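Local coordinates for glyoxalase family protein (PDB 1ZSW), which is of unknown function but binds a zinc ion and, as a glyoxalase-family protein, probably carries out metal-dependent chemistry on a small molecule, at residues A[92-105]-A[232-246]. Numbering follows the deposited sequence. Where two conformers were deposited one is given.
Sequences VGRTYRGTNAITRI and LDGPTEKPGRGSIHH. With ZN (zinc ion), chain B.
Ile-244 lays its CG2 methyl against CG2 of Ile-102, 3.6 Å away, and the two side chains cross at about a right angle. CD1 of Ile-244 reaches on to CG1 of Ile-105. The isoleucines join the two mixed beta sheets of this protein of the vicinal oxygen chelate (glyoxalase) superfamily: strand 101-109 belongs to one, strand 244-251 to the other. Water 6 links Ile-102 N to Ile-244 O. The loops leading into these strands run antiparallel and zip together by backbone bonds. Tyr-96 and Lys-238 form a hydrogen-bonded pair, with Lys-238 N to Tyr-96 O at 2.9 Å. At Thr-99, N donates to Pro-235 O and O accepts from Glu-237 N, each bond on a carbonyl lone pair. Thr-99 OG1, anti to its own backbone N (chi1 -168°), donates to Leu-232 O at 2.7 Å. Thr-95 OG1 both accepts from Gly-240 N and donates to Arg-241 O, coming in from above that carbonyl plane. The extended side chain of Glu-237 reaches across to the other segment, its carboxylate carbon CD 3.6 Å from Ala-101 CB and also against Thr-95 CG2. Two waters hold the carboxylate: water 3 ties OE1 to Gly-98 N, and water 5 joins OE2 to Ile-102 O and Ile-244 N. Arg-241 packs its CB on Val-92 CG1 and sends its guanidinium to a salt bridge with Glu-147. Beyond Ile-244, His-246 binds zinc with His-33 and Glu-294. His-246 NE2 lies 2.1 Å from the zinc ion, while its ND1 donates a nearly straight bond (174°) to His-245 ND1, in the plane of both rings.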
ATOM      1  N   VAL A  92     -16.683  -2.272 -13.551  1.00 25.64           N
ATOM      2  CA  VAL A  92     -15.774  -3.395 -13.345  1.00 24.41           C
ATOM      3  C   VAL A  92     -16.478  -4.653 -12.862  1.00 24.52           C
ATOM      4  O   VAL A  92     -17.455  -4.566 -12.136  1.00 24.52           O
ATOM      5  CB  VAL A  92     -14.590  -2.986 -12.405  1.00 20.06           C
ATOM      6  CG1 VAL A  92     -15.023  -2.976 -10.965  1.00 23.49           C
ATOM      7  CG2 VAL A  92     -13.417  -3.965 -12.655  1.00 23.65           C
ATOM      8  N   GLY A  93     -15.953  -5.818 -13.267  1.00 26.35           N
ATOM      9  CA  GLY A  93     -16.453  -7.120 -12.816  1.00 26.77           C
ATOM     10  C   GLY A  93     -15.807  -7.622 -11.527  1.00 28.36           C
ATOM     11  O   GLY A  93     -15.072  -6.877 -10.828  1.00 26.10           O
ATOM     12  N   ARG A  94     -16.098  -8.867 -11.171  1.00 26.00           N
ATOM     13  CA  ARG A  94     -15.550  -9.446  -9.965  1.00 27.55           C
ATOM     14  C   ARG A  94     -14.093  -9.803 -10.232  1.00 24.56           C
ATOM     15  O   ARG A  94     -13.660  -9.908 -11.385  1.00 24.65           O
ATOM     16  CB  ARG A  94     -16.308 -10.713  -9.567  1.00 28.98           C
ATOM     17  CG  ARG A  94     -16.294 -11.782 -10.680  1.00 31.27           C
ATOM     18  CD  ARG A  94     -16.762 -13.155 -10.151  1.00 33.56           C
ATOM     19  NE  ARG A  94     -16.004 -13.558  -8.972  1.00 40.39           N
ATOM     20  CZ  ARG A  94     -15.474 -14.757  -8.770  1.00 43.93           C
ATOM     21  NH1 ARG A  94     -15.653 -15.734  -9.648  1.00 49.09           N
ATOM     22  NH2 ARG A  94     -14.792 -14.986  -7.658  1.00 45.06           N
ATOM     23  N   THR A  95     -13.334  -9.947  -9.148  1.00 23.66           N
ATOM     24  CA  THR A  95     -12.013 -10.569  -9.198  1.00 22.27           C
ATOM     25  C   THR A  95     -12.169 -12.083  -9.159  1.00 23.66           C
ATOM     26  O   THR A  95     -12.893 -12.628  -8.304  1.00 27.18           O
ATOM     27  CB  THR A  95     -11.160 -10.127  -7.990  1.00 24.04           C
ATOM     28  OG1 THR A  95     -10.800  -8.759  -8.170  1.00 20.44           O
ATOM     29  CG2 THR A  95      -9.904 -10.921  -7.892  1.00 20.89           C
ATOM     30  N   TYR A  96     -11.479 -12.748 -10.073  1.00 24.09           N
ATOM     31  CA  TYR A  96     -11.291 -14.192  -9.977  1.00 24.38           C
ATOM     32  C   TYR A  96      -9.931 -14.420  -9.334  1.00 22.31           C
ATOM     33  O   TYR A  96      -8.909 -14.117  -9.952  1.00 22.29           O
ATOM     34  CB  TYR A  96     -11.342 -14.820 -11.375  1.00 26.69           C
ATOM     35  CG  TYR A  96     -12.685 -14.680 -12.064  1.00 32.05           C
ATOM     36  CD1 TYR A  96     -13.016 -13.529 -12.775  1.00 32.38           C
ATOM     37  CD2 TYR A  96     -13.618 -15.715 -12.010  1.00 38.98           C
ATOM     38  CE1 TYR A  96     -14.256 -13.396 -13.398  1.00 37.60           C
ATOM     39  CE2 TYR A  96     -14.855 -15.589 -12.624  1.00 40.25           C
ATOM     40  CZ  TYR A  96     -15.162 -14.431 -13.318  1.00 38.57           C
ATOM     41  OH  TYR A  96     -16.393 -14.327 -13.934  1.00 41.67           O
ATOM     42  N   ARG A  97      -9.925 -14.942  -8.105  1.00 21.55           N
ATOM     43  CA  ARG A  97      -8.678 -15.189  -7.375  1.00 21.35           C
ATOM     44  C   ARG A  97      -7.735 -16.133  -8.103  1.00 22.97           C
ATOM     45  O   ARG A  97      -8.156 -16.985  -8.897  1.00 22.96           O
ATOM     46  CB  ARG A  97      -8.899 -15.626  -5.930  1.00 22.47           C
ATOM     47  CG  ARG A  97      -9.640 -14.566  -5.102  1.00 22.35           C
ATOM     48  CD  ARG A  97      -9.878 -15.025  -3.686  1.00 24.54           C
ATOM     49  NE  ARG A  97     -10.440 -13.897  -2.938  1.00 25.55           N
ATOM     50  CZ  ARG A  97     -10.964 -13.962  -1.725  1.00 35.21           C
ATOM     51  NH1 ARG A  97     -11.018 -15.127  -1.068  1.00 35.14           N
ATOM     52  NH2 ARG A  97     -11.421 -12.838  -1.158  1.00 27.31           N
ATOM     53  N   GLY A  98      -6.448 -15.950  -7.858  1.00 20.00           N
ATOM     54  CA  GLY A  98      -5.449 -16.853  -8.406  1.00 20.92           C
ATOM     55  C   GLY A  98      -4.063 -16.368  -8.051  1.00 21.04           C
ATOM     56  O   GLY A  98      -3.897 -15.664  -7.047  1.00 21.75           O
ATOM     57  N   THR A  99      -3.087 -16.755  -8.854  1.00 19.03           N
ATOM     58  CA  THR A  99      -1.692 -16.465  -8.547  1.00 17.73           C
ATOM     59  C   THR A  99      -1.201 -15.267  -9.360  1.00 17.46           C
ATOM     60  O   THR A  99      -1.965 -14.617 -10.075  1.00 18.69           O
ATOM     61  CB  THR A  99      -0.809 -17.735  -8.688  1.00 19.27           C
ATOM     62  OG1 THR A  99       0.499 -17.511  -8.128  1.00 19.52           O
ATOM     63  CG2 THR A  99      -0.767 -18.187 -10.169  1.00 19.51           C
ATOM     64  N   ASN A 100       0.091 -14.964  -9.211  1.00 16.34           N
ATOM     65  CA  ASN A 100       0.702 -13.762  -9.797  1.00 18.04           C
ATOM     66  C   ASN A 100      -0.087 -12.488  -9.535  1.00 17.27           C
ATOM     67  O   ASN A 100      -0.475 -11.745 -10.441  1.00 19.05           O
ATOM     68  CB  ASN A 100       1.016 -13.978 -11.288  1.00 18.60           C
ATOM     69  CG  ASN A 100       2.134 -14.986 -11.484  1.00 20.49           C
ATOM     70  OD1 ASN A 100       2.836 -15.365 -10.547  1.00 18.79           O
ATOM     71  ND2 ASN A 100       2.324 -15.397 -12.723  1.00 24.16           N
ATOM     72  N   ALA A 101      -0.297 -12.261  -8.259  1.00 16.43           N
ATOM     73  CA  ALA A 101      -1.084 -11.093  -7.814  1.00 15.75           C
ATOM     74  C   ALA A 101      -0.660 -10.693  -6.407  1.00 16.69           C
ATOM     75  O   ALA A 101      -0.121 -11.495  -5.636  1.00 17.20           O
ATOM     76  CB  ALA A 101      -2.549 -11.445  -7.783  1.00 17.88           C
ATOM     77  N   ILE A 102      -0.796  -9.406  -6.099  1.00 15.90           N
ATOM     78  CA  ILE A 102      -0.698  -8.932  -4.697  1.00 14.32           C
ATOM     79  C   ILE A 102      -2.017  -9.329  -4.062  1.00 15.47           C
ATOM     80  O   ILE A 102      -3.090  -9.004  -4.585  1.00 15.91           O
ATOM     81  CB  ILE A 102      -0.492  -7.385  -4.685  1.00 13.95           C
ATOM     82  CG1 ILE A 102       0.698  -7.034  -5.574  1.00 15.90           C
ATOM     83  CG2 ILE A 102      -0.335  -6.902  -3.221  1.00 17.01           C
ATOM     84  CD1 ILE A 102       0.694  -5.520  -5.924  1.00 18.18           C
ATOM     85  N   THR A 103      -1.963 -10.040  -2.927  1.00 16.53           N
ATOM     86  CA  THR A 103      -3.171 -10.716  -2.437  1.00 16.47           C
ATOM     87  C   THR A 103      -3.661 -10.354  -1.026  1.00 18.24           C
ATOM     88  O   THR A 103      -4.763 -10.738  -0.680  1.00 18.89           O
ATOM     89  CB  THR A 103      -3.038 -12.281  -2.543  1.00 16.20           C
ATOM     90  OG1 THR A 103      -1.811 -12.665  -1.926  1.00 19.17           O
ATOM     91  CG2 THR A 103      -3.097 -12.715  -4.026  1.00 19.51           C
ATOM     92  N   ARG A 104      -2.875  -9.652  -0.207  1.00 16.78           N
ATOM     93  CA  ARG A 104      -3.345  -9.316   1.164  0.60 16.82           C
ATOM     94  C   ARG A 104      -2.656  -8.074   1.666  1.00 16.86           C
ATOM     95  O   ARG A 104      -1.426  -7.918   1.471  1.00 17.16           O
ATOM     96  CB  ARG A 104      -3.082 -10.484   2.131  0.60 17.14           C
ATOM     97  CG  ARG A 104      -3.936 -10.431   3.388  0.60 18.63           C
ATOM     98  CD  ARG A 104      -3.568 -11.485   4.430  0.60 18.62           C
ATOM     99  NE  ARG A 104      -3.323 -12.841   3.899  0.60 21.33           N
ATOM    100  CZ  ARG A 104      -4.239 -13.810   3.843  0.60 25.26           C
ATOM    101  NH1 ARG A 104      -5.487 -13.594   4.247  0.60 23.47           N
ATOM    102  NH2 ARG A 104      -3.899 -15.002   3.356  0.60 28.17           N
ATOM    103  N   ILE A 105      -3.431  -7.200   2.329  1.00 16.20           N
ATOM    104  CA  ILE A 105      -2.893  -5.998   2.937  1.00 15.76           C
ATOM    105  C   ILE A 105      -2.868  -6.142   4.449  1.00 15.12           C
ATOM    106  O   ILE A 105      -3.918  -6.251   5.067  1.00 17.22           O
ATOM    107  CB  ILE A 105      -3.759  -4.777   2.614  1.00 16.10           C
ATOM    108  CG1 ILE A 105      -4.021  -4.694   1.118  1.00 19.21           C
ATOM    109  CG2 ILE A 105      -3.060  -3.492   3.121  1.00 17.88           C
ATOM    110  CD1 ILE A 105      -5.048  -3.570   0.779  1.00 20.56           C
ATOM    111  N   LEU A 232       2.033 -20.140  -5.358  1.00 22.20           N
ATOM    112  CA  LEU A 232       0.781 -20.772  -5.744  1.00 23.23           C
ATOM    113  C   LEU A 232       0.819 -21.035  -7.232  1.00 25.81           C
ATOM    114  O   LEU A 232       1.158 -20.152  -8.037  1.00 22.59           O
ATOM    115  CB  LEU A 232      -0.454 -19.933  -5.359  1.00 22.70           C
ATOM    116  CG  LEU A 232      -1.847 -20.535  -5.641  1.00 23.92           C
ATOM    117  CD1 LEU A 232      -2.077 -21.727  -4.692  1.00 27.46           C
ATOM    118  CD2 LEU A 232      -2.940 -19.514  -5.417  1.00 25.51           C
ATOM    119  N   ASP A 233       0.476 -22.272  -7.600  1.00 27.30           N
ATOM    120  CA  ASP A 233       0.417 -22.667  -8.998  1.00 28.47           C
ATOM    121  C   ASP A 233      -1.015 -22.455  -9.410  1.00 29.39           C
ATOM    122  O   ASP A 233      -1.811 -21.888  -8.647  1.00 31.93           O
ATOM    123  CB  ASP A 233       0.795 -24.164  -9.115  1.00 31.37           C
ATOM    124  CG  ASP A 233       1.363 -24.539 -10.484  1.00 35.44           C
ATOM    125  OD1 ASP A 233       1.272 -23.753 -11.443  1.00 35.54           O
ATOM    126  OD2 ASP A 233       1.908 -25.659 -10.605  1.00 43.44           O
ATOM    127  N   GLY A 234      -1.387 -22.880 -10.606  1.00 28.01           N
ATOM    128  CA  GLY A 234      -2.786 -22.702 -10.990  1.00 26.13           C
ATOM    129  C   GLY A 234      -3.023 -21.430 -11.785  1.00 24.63           C
ATOM    130  O   GLY A 234      -2.058 -20.801 -12.217  1.00 27.22           O
ATOM    131  N   PRO A 235      -4.294 -21.047 -12.000  1.00 23.03           N
ATOM    132  CA  PRO A 235      -4.517 -19.877 -12.848  1.00 20.85           C
ATOM    133  C   PRO A 235      -4.056 -18.590 -12.196  1.00 20.31           C
ATOM    134  O   PRO A 235      -4.133 -18.433 -10.983  1.00 21.87           O
ATOM    135  CB  PRO A 235      -6.029 -19.797 -12.961  1.00 21.97           C
ATOM    136  CG  PRO A 235      -6.535 -21.118 -12.514  1.00 27.88           C
ATOM    137  CD  PRO A 235      -5.565 -21.667 -11.580  1.00 25.08           C
ATOM    138  N   THR A 236      -3.669 -17.667 -13.053  1.00 21.63           N
ATOM    139  CA  THR A 236      -3.336 -16.320 -12.620  1.00 21.60           C
ATOM    140  C   THR A 236      -4.626 -15.613 -12.256  1.00 19.64           C
ATOM    141  O   THR A 236      -5.712 -15.799 -12.884  1.00 20.66           O
ATOM    142  CB  THR A 236      -2.619 -15.575 -13.763  1.00 22.86           C
ATOM    143  OG1 THR A 236      -1.358 -16.206 -14.011  1.00 27.66           O
ATOM    144  CG2 THR A 236      -2.338 -14.141 -13.391  1.00 21.81           C
ATOM    145  N   GLU A 237      -4.545 -14.773 -11.221  1.00 19.11           N
ATOM    146  CA  GLU A 237      -5.706 -13.948 -10.874  1.00 19.21           C
ATOM    147  C   GLU A 237      -6.185 -13.111 -12.037  1.00 18.72           C
ATOM    148  O   GLU A 237      -5.377 -12.530 -12.779  1.00 18.72           O
ATOM    149  CB  GLU A 237      -5.348 -13.014  -9.701  1.00 20.88           C
ATOM    150  CG  GLU A 237      -6.327 -11.844  -9.498  1.00 21.88           C
ATOM    151  CD  GLU A 237      -6.129 -11.107  -8.187  1.00 21.85           C
ATOM    152  OE1 GLU A 237      -6.245 -11.722  -7.090  1.00 25.37           O
ATOM    153  OE2 GLU A 237      -5.897  -9.885  -8.298  1.00 23.04           O
ATOM    154  N   LYS A 238      -7.512 -13.016 -12.189  1.00 19.10           N
ATOM    155  CA  LYS A 238      -8.113 -12.122 -13.166  1.00 20.13           C
ATOM    156  C   LYS A 238      -8.701 -10.955 -12.373  1.00 20.28           C
ATOM    157  O   LYS A 238      -9.728 -11.083 -11.725  1.00 21.61           O
ATOM    158  CB  LYS A 238      -9.234 -12.836 -13.966  1.00 25.02           C
ATOM    159  CG  LYS A 238      -8.744 -14.008 -14.789  1.00 29.79           C
ATOM    160  CD  LYS A 238      -9.895 -15.004 -15.000  1.00 42.30           C
ATOM    161  CE  LYS A 238      -9.641 -15.923 -16.187  1.00 47.54           C
ATOM    162  NZ  LYS A 238     -10.745 -16.933 -16.306  1.00 52.56           N
ATOM    163  N   PRO A 239      -8.007  -9.815 -12.363  1.00 20.30           N
ATOM    164  CA  PRO A 239      -8.413  -8.771 -11.440  1.00 19.50           C
ATOM    165  C   PRO A 239      -9.665  -8.012 -11.853  1.00 18.52           C
ATOM    166  O   PRO A 239      -9.828  -7.676 -13.016  1.00 20.18           O
ATOM    167  CB  PRO A 239      -7.230  -7.797 -11.490  1.00 19.07           C
ATOM    168  CG  PRO A 239      -6.595  -8.016 -12.793  1.00 20.70           C
ATOM    169  CD  PRO A 239      -6.809  -9.461 -13.146  1.00 20.29           C
ATOM    170  N   GLY A 240     -10.466  -7.693 -10.856  1.00 18.32           N
ATOM    171  CA  GLY A 240     -11.625  -6.794 -11.004  1.00 18.63           C
ATOM    172  C   GLY A 240     -11.815  -5.973  -9.737  1.00 21.71           C
ATOM    173  O   GLY A 240     -10.841  -5.499  -9.164  1.00 20.53           O
ATOM    174  N   ARG A 241     -13.056  -5.827  -9.267  1.00 19.53           N
ATOM    175  CA  ARG A 241     -13.285  -5.105  -8.029  1.00 20.24           C
ATOM    176  C   ARG A 241     -12.601  -5.850  -6.902  1.00 20.84           C
ATOM    177  O   ARG A 241     -12.555  -7.109  -6.895  1.00 21.94           O
ATOM    178  CB  ARG A 241     -14.801  -4.921  -7.785  1.00 23.69           C
ATOM    179  CG  ARG A 241     -15.485  -6.204  -7.365  1.00 23.75           C
ATOM    180  CD  ARG A 241     -17.016  -6.090  -7.330  1.00 26.42           C
ATOM    181  NE  ARG A 241     -17.467  -5.023  -6.446  1.00 32.10           N
ATOM    182  CZ  ARG A 241     -18.725  -4.831  -6.049  1.00 37.99           C
ATOM    183  NH1 ARG A 241     -19.023  -3.803  -5.252  1.00 35.84           N
ATOM    184  NH2 ARG A 241     -19.679  -5.669  -6.430  1.00 37.62           N
ATOM    185  N   GLY A 242     -11.984  -5.112  -5.981  1.00 20.46           N
ATOM    186  CA  GLY A 242     -11.358  -5.793  -4.846  1.00 18.78           C
ATOM    187  C   GLY A 242      -9.947  -6.271  -5.179  1.00 19.09           C
ATOM    188  O   GLY A 242      -9.307  -6.869  -4.314  1.00 20.92           O
ATOM    189  N   SER A 243      -9.459  -5.958  -6.375  1.00 17.98           N
ATOM    190  CA  SER A 243      -8.104  -6.334  -6.736  1.00 18.21           C
ATOM    191  C   SER A 243      -7.130  -5.262  -6.283  1.00 17.32           C
ATOM    192  O   SER A 243      -7.495  -4.097  -6.115  1.00 17.76           O
ATOM    193  CB  SER A 243      -7.951  -6.543  -8.257  1.00 17.80           C
ATOM    194  OG  SER A 243      -8.221  -5.352  -9.000  1.00 19.31           O
ATOM    195  N   ILE A 244      -5.888  -5.698  -6.067  1.00 15.93           N
ATOM    196  CA  ILE A 244      -4.783  -4.812  -5.751  1.00 15.71           C
ATOM    197  C   ILE A 244      -3.965  -4.588  -7.023  1.00 17.76           C
ATOM    198  O   ILE A 244      -3.450  -5.539  -7.623  1.00 19.57           O
ATOM    199  CB  ILE A 244      -3.908  -5.382  -4.604  1.00 15.04           C
ATOM    200  CG1 ILE A 244      -4.729  -5.591  -3.328  1.00 17.89           C
ATOM    201  CG2 ILE A 244      -2.747  -4.419  -4.344  1.00 17.57           C
ATOM    202  CD1 ILE A 244      -4.129  -6.595  -2.310  1.00 16.87           C
ATOM    203  N   HIS A 245      -3.828  -3.314  -7.419  1.00 15.03           N
ATOM    204  CA  HIS A 245      -3.249  -2.959  -8.683  1.00 16.15           C
ATOM    205  C   HIS A 245      -1.707  -2.857  -8.599  1.00 16.31           C
ATOM    206  O   HIS A 245      -1.014  -3.368  -9.452  1.00 16.31           O
ATOM    207  CB  HIS A 245      -3.874  -1.658  -9.185  1.00 19.61           C
ATOM    208  CG  HIS A 245      -3.333  -1.212 -10.497  1.00 22.23           C
ATOM    209  ND1 HIS A 245      -2.329  -0.274 -10.592  1.00 21.56           N
ATOM    210  CD2 HIS A 245      -3.631  -1.582 -11.764  1.00 26.45           C
ATOM    211  CE1 HIS A 245      -2.040  -0.072 -11.868  1.00 27.34           C
ATOM    212  NE2 HIS A 245      -2.809  -0.859 -12.600  1.00 28.08           N
ATOM    213  N   HIS A 246      -1.210  -2.266  -7.522  1.00 15.72           N
ATOM    214  CA  HIS A 246       0.259  -2.154  -7.317  1.00 13.64           C
ATOM    215  C   HIS A 246       0.594  -1.855  -5.870  1.00 13.30           C
ATOM    216  O   HIS A 246      -0.224  -1.345  -5.113  1.00 14.60           O
ATOM    217  CB  HIS A 246       0.913  -1.064  -8.246  1.00 14.79           C
ATOM    218  CG  HIS A 246       0.444   0.332  -7.991  1.00 15.69           C
ATOM    219  ND1 HIS A 246      -0.651   0.877  -8.636  1.00 19.78           N
ATOM    220  CD2 HIS A 246       0.977   1.326  -7.245  1.00 18.03           C
ATOM    221  CE1 HIS A 246      -0.814   2.128  -8.224  1.00 18.59           C
ATOM    222  NE2 HIS A 246       0.149   2.419  -7.365  1.00 18.73           N
TER
HETATM  223 ZN    ZN B 315       0.678   4.368  -6.829  1.00 23.99          ZN
HETATM  224  O   HOH W   1     -14.484  -9.527  -6.526  1.00 27.20           O
HETATM  225  O   HOH W   2      -8.199 -16.854 -11.891  1.00 28.24           O
HETATM  226  O   HOH W   3      -5.830 -14.007  -5.838  1.00 24.37           O
HETATM  227  O   HOH W   4      -3.128 -10.938 -11.691  1.00 37.84           O
HETATM  228  O   HOH W   5      -5.433  -8.525  -6.014  1.00 20.25           O
HETATM  229  O   HOH W   6      -1.814  -7.615  -8.169  1.00 21.20           O